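Long-range contact in LacI family transcription regulator (Bifidobacterium animalis subsp. lactis, PDB 4O5A), which probably regulates transcription by binding operator DNA through its LacI-type helix-turn-helix and sensing an effector through a periplasmic-binding-protein-like domain: residues I71-L75 and I120-W124. Residues are numbered along the deposited sequence; the frame is centred on the assembly and turned at random.
Sequences IGLVL and ILEDW
Gly-72, on the strand 70-76, lies against the six-membered ring of Trp-124, an indole reaching across from the helix 116-127. The glycine CA comes 3.4 Å from Trp-124 CZ3, and a CB here would point toward the helix and collide with that same carbon, consistent with the indole reaching the strand backbone because no side chain stands there. Leu-73 turns its own side chain away, to Leu-134, and offers the helix only its backbone: its N is 3.5 Å from Trp-124 CZ3 and its O lies in the indole plane, at the ring edge. Val-74 points back to the helix and carries most of the apolar packing. With chi1 at -177°, its CG2 stands opposite the carbonyl carbon and meets three helix side chains. Val-74 CG2 lies 3.8 Å from both Ile-120 CG2 and Trp-124 CZ3. Leu-121 CD2 is 4.0 Å from Val-74 CG2, and Val-74 CG1 more loosely meets Ile-120 CD1. One turn before the tryptophan, Ile-120 also sets CG2 over the centre of one indole face, 4.0 Å above its plane, while Leu-107, Arg-109, Leu-133 and Asn-129 add further contacts to Trp-124. Were Trp-124 replaced by an alanine, a gap would probably open over Gly-72, leaving Val-74 CG2 and Ile-120 CG2 without their shared aromatic neighbour. Strand and helix run nearly antiparallel, at 166°, with their axes 10.0 Å apart. The strand 70-76 is flanked in a parallel sheet by strands 105-111 and 132-135, and the helix 116-127 links those two across it: a beta-alpha-beta crossover packed on one face of a Rossmann-like alpha/beta subdomain, as in the periplasmic-binding-protein fold of LacI-family regulators.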
ATOM      1  N   ILE A  71      -8.410   0.464 -20.477  1.00 19.95           N
ATOM      2  CA  ILE A  71      -9.437   0.818 -19.511  1.00 21.50           C
ATOM      3  C   ILE A  71      -8.899   2.036 -18.788  1.00 21.20           C
ATOM      4  O   ILE A  71      -7.756   2.016 -18.333  1.00 25.14           O
ATOM      5  CB  ILE A  71      -9.605  -0.284 -18.441  1.00 25.28           C
ATOM      6  CG1 ILE A  71      -9.909  -1.635 -19.086  1.00 30.63           C
ATOM      7  CG2 ILE A  71     -10.650   0.123 -17.403  1.00 22.62           C
ATOM      8  CD1 ILE A  71     -11.210  -1.677 -19.868  1.00 23.96           C
ATOM      9  N   GLY A  72      -9.699   3.094 -18.664  1.00 20.34           N
ATOM     10  CA  GLY A  72      -9.223   4.285 -17.973  1.00 21.55           C
ATOM     11  C   GLY A  72      -9.513   4.314 -16.482  1.00 20.21           C
ATOM     12  O   GLY A  72     -10.607   3.933 -16.036  1.00 22.45           O
ATOM     13  N   LEU A  73      -8.530   4.772 -15.708  1.00 19.58           N
ATOM     14  CA  LEU A  73      -8.671   4.950 -14.267  1.00 20.51           C
ATOM     15  C   LEU A  73      -7.992   6.232 -13.856  1.00 28.10           C
ATOM     16  O   LEU A  73      -6.793   6.406 -14.088  1.00 22.38           O
ATOM     17  CB  LEU A  73      -8.044   3.768 -13.510  1.00 20.28           C
ATOM     18  CG  LEU A  73      -7.982   3.900 -11.987  1.00 24.75           C
ATOM     19  CD1 LEU A  73      -9.376   4.084 -11.407  1.00 29.02           C
ATOM     20  CD2 LEU A  73      -7.323   2.675 -11.393  1.00 28.39           C
ATOM     21  N   VAL A  74      -8.746   7.145 -13.254  1.00 25.53           N
ATOM     22  CA  VAL A  74      -8.124   8.333 -12.684  1.00 22.79           C
ATOM     23  C   VAL A  74      -7.968   8.149 -11.183  1.00 29.81           C
ATOM     24  O   VAL A  74      -8.944   7.897 -10.477  1.00 30.13           O
ATOM     25  CB  VAL A  74      -8.916   9.616 -12.987  1.00 26.30           C
ATOM     26  CG1 VAL A  74      -8.182  10.822 -12.429  1.00 26.16           C
ATOM     27  CG2 VAL A  74      -9.089   9.782 -14.488  1.00 29.18           C
ATOM     28  N   LEU A  75      -6.732   8.241 -10.707  1.00 23.12           N
ATOM     29  CA  LEU A  75      -6.459   8.144  -9.272  1.00 30.76           C
ATOM     30  C   LEU A  75      -6.292   9.527  -8.658  1.00 37.28           C
ATOM     31  O   LEU A  75      -5.987  10.496  -9.359  1.00 38.58           O
ATOM     32  CB  LEU A  75      -5.201   7.317  -9.019  1.00 32.02           C
ATOM     33  CG  LEU A  75      -5.250   5.851  -9.436  1.00 32.48           C
ATOM     34  CD1 LEU A  75      -3.895   5.191  -9.219  1.00 37.36           C
ATOM     35  CD2 LEU A  75      -6.324   5.142  -8.644  1.00 38.86           C
ATOM     36  N   ILE A 120     -10.303  15.247 -17.019  1.00 35.47           N
ATOM     37  CA  ILE A 120      -9.594  14.145 -17.658  1.00 29.41           C
ATOM     38  C   ILE A 120     -10.573  13.172 -18.314  1.00 33.08           C
ATOM     39  O   ILE A 120     -10.362  12.726 -19.444  1.00 34.39           O
ATOM     40  CB  ILE A 120      -8.697  13.403 -16.649  1.00 30.67           C
ATOM     41  CG1 ILE A 120      -7.585  14.337 -16.157  1.00 38.67           C
ATOM     42  CG2 ILE A 120      -8.115  12.138 -17.272  1.00 32.29           C
ATOM     43  CD1 ILE A 120      -6.842  13.833 -14.931  1.00 42.93           C
ATOM     44  N   LEU A 121     -11.655  12.863 -17.603  1.00 29.36           N
ATOM     45  CA  LEU A 121     -12.667  11.939 -18.092  1.00 34.25           C
ATOM     46  C   LEU A 121     -13.326  12.492 -19.348  1.00 35.57           C
ATOM     47  O   LEU A 121     -13.581  11.756 -20.299  1.00 35.79           O
ATOM     48  CB  LEU A 121     -13.721  11.699 -17.013  1.00 27.03           C
ATOM     49  CG  LEU A 121     -13.269  10.934 -15.771  1.00 35.45           C
ATOM     50  CD1 LEU A 121     -14.422  10.771 -14.788  1.00 34.47           C
ATOM     51  CD2 LEU A 121     -12.676   9.581 -16.144  1.00 35.71           C
ATOM     52  N   GLU A 122     -13.592  13.794 -19.352  1.00 34.68           N
ATOM     53  CA  GLU A 122     -14.204  14.430 -20.510  1.00 35.00           C
ATOM     54  C   GLU A 122     -13.283  14.328 -21.722  1.00 38.25           C
ATOM     55  O   GLU A 122     -13.743  14.157 -22.848  1.00 39.66           O
ATOM     56  CB  GLU A 122     -14.565  15.885 -20.197  1.00 42.96           C
ATOM     57  CG  GLU A 122     -15.741  16.019 -19.235  1.00 53.01           C
ATOM     58  CD  GLU A 122     -15.964  17.440 -18.738  1.00 63.31           C
ATOM     59  OE1 GLU A 122     -14.991  18.229 -18.710  1.00 66.48           O
ATOM     60  OE2 GLU A 122     -17.116  17.766 -18.368  1.00 64.40           O
ATOM     61  N   ASP A 123     -11.978  14.409 -21.484  1.00 36.76           N
ATOM     62  CA  ASP A 123     -11.003  14.314 -22.562  1.00 40.03           C
ATOM     63  C   ASP A 123     -11.001  12.905 -23.140  1.00 34.97           C
ATOM     64  O   ASP A 123     -10.997  12.722 -24.357  1.00 38.44           O
ATOM     65  CB  ASP A 123      -9.607  14.701 -22.060  1.00 42.86           C
ATOM     66  CG  ASP A 123      -8.522  14.436 -23.087  1.00 54.42           C
ATOM     67  OD1 ASP A 123      -8.427  15.204 -24.070  1.00 55.97           O
ATOM     68  OD2 ASP A 123      -7.760  13.460 -22.906  1.00 62.31           O
ATOM     69  N   TRP A 124     -11.017  11.913 -22.253  1.00 31.11           N
ATOM     70  CA  TRP A 124     -11.012  10.516 -22.658  1.00 32.75           C
ATOM     71  C   TRP A 124     -12.253  10.189 -23.470  1.00 31.86           C
ATOM     72  O   TRP A 124     -12.181   9.483 -24.471  1.00 36.13           O
ATOM     73  CB  TRP A 124     -10.927   9.617 -21.428  1.00 32.60           C
ATOM     74  CG  TRP A 124      -9.529   9.444 -20.932  1.00 34.64           C
ATOM     75  CD1 TRP A 124      -8.381   9.861 -21.546  1.00 40.45           C
ATOM     76  CD2 TRP A 124      -9.126   8.803 -19.715  1.00 29.12           C
ATOM     77  NE1 TRP A 124      -7.283   9.515 -20.781  1.00 40.43           N
ATOM     78  CE2 TRP A 124      -7.715   8.861 -19.658  1.00 32.51           C
ATOM     79  CE3 TRP A 124      -9.818   8.183 -18.672  1.00 37.25           C
ATOM     80  CZ2 TRP A 124      -6.990   8.321 -18.592  1.00 33.07           C
ATOM     81  CZ3 TRP A 124      -9.096   7.653 -17.616  1.00 36.10           C
ATOM     82  CH2 TRP A 124      -7.696   7.727 -17.585  1.00 33.17           C
TER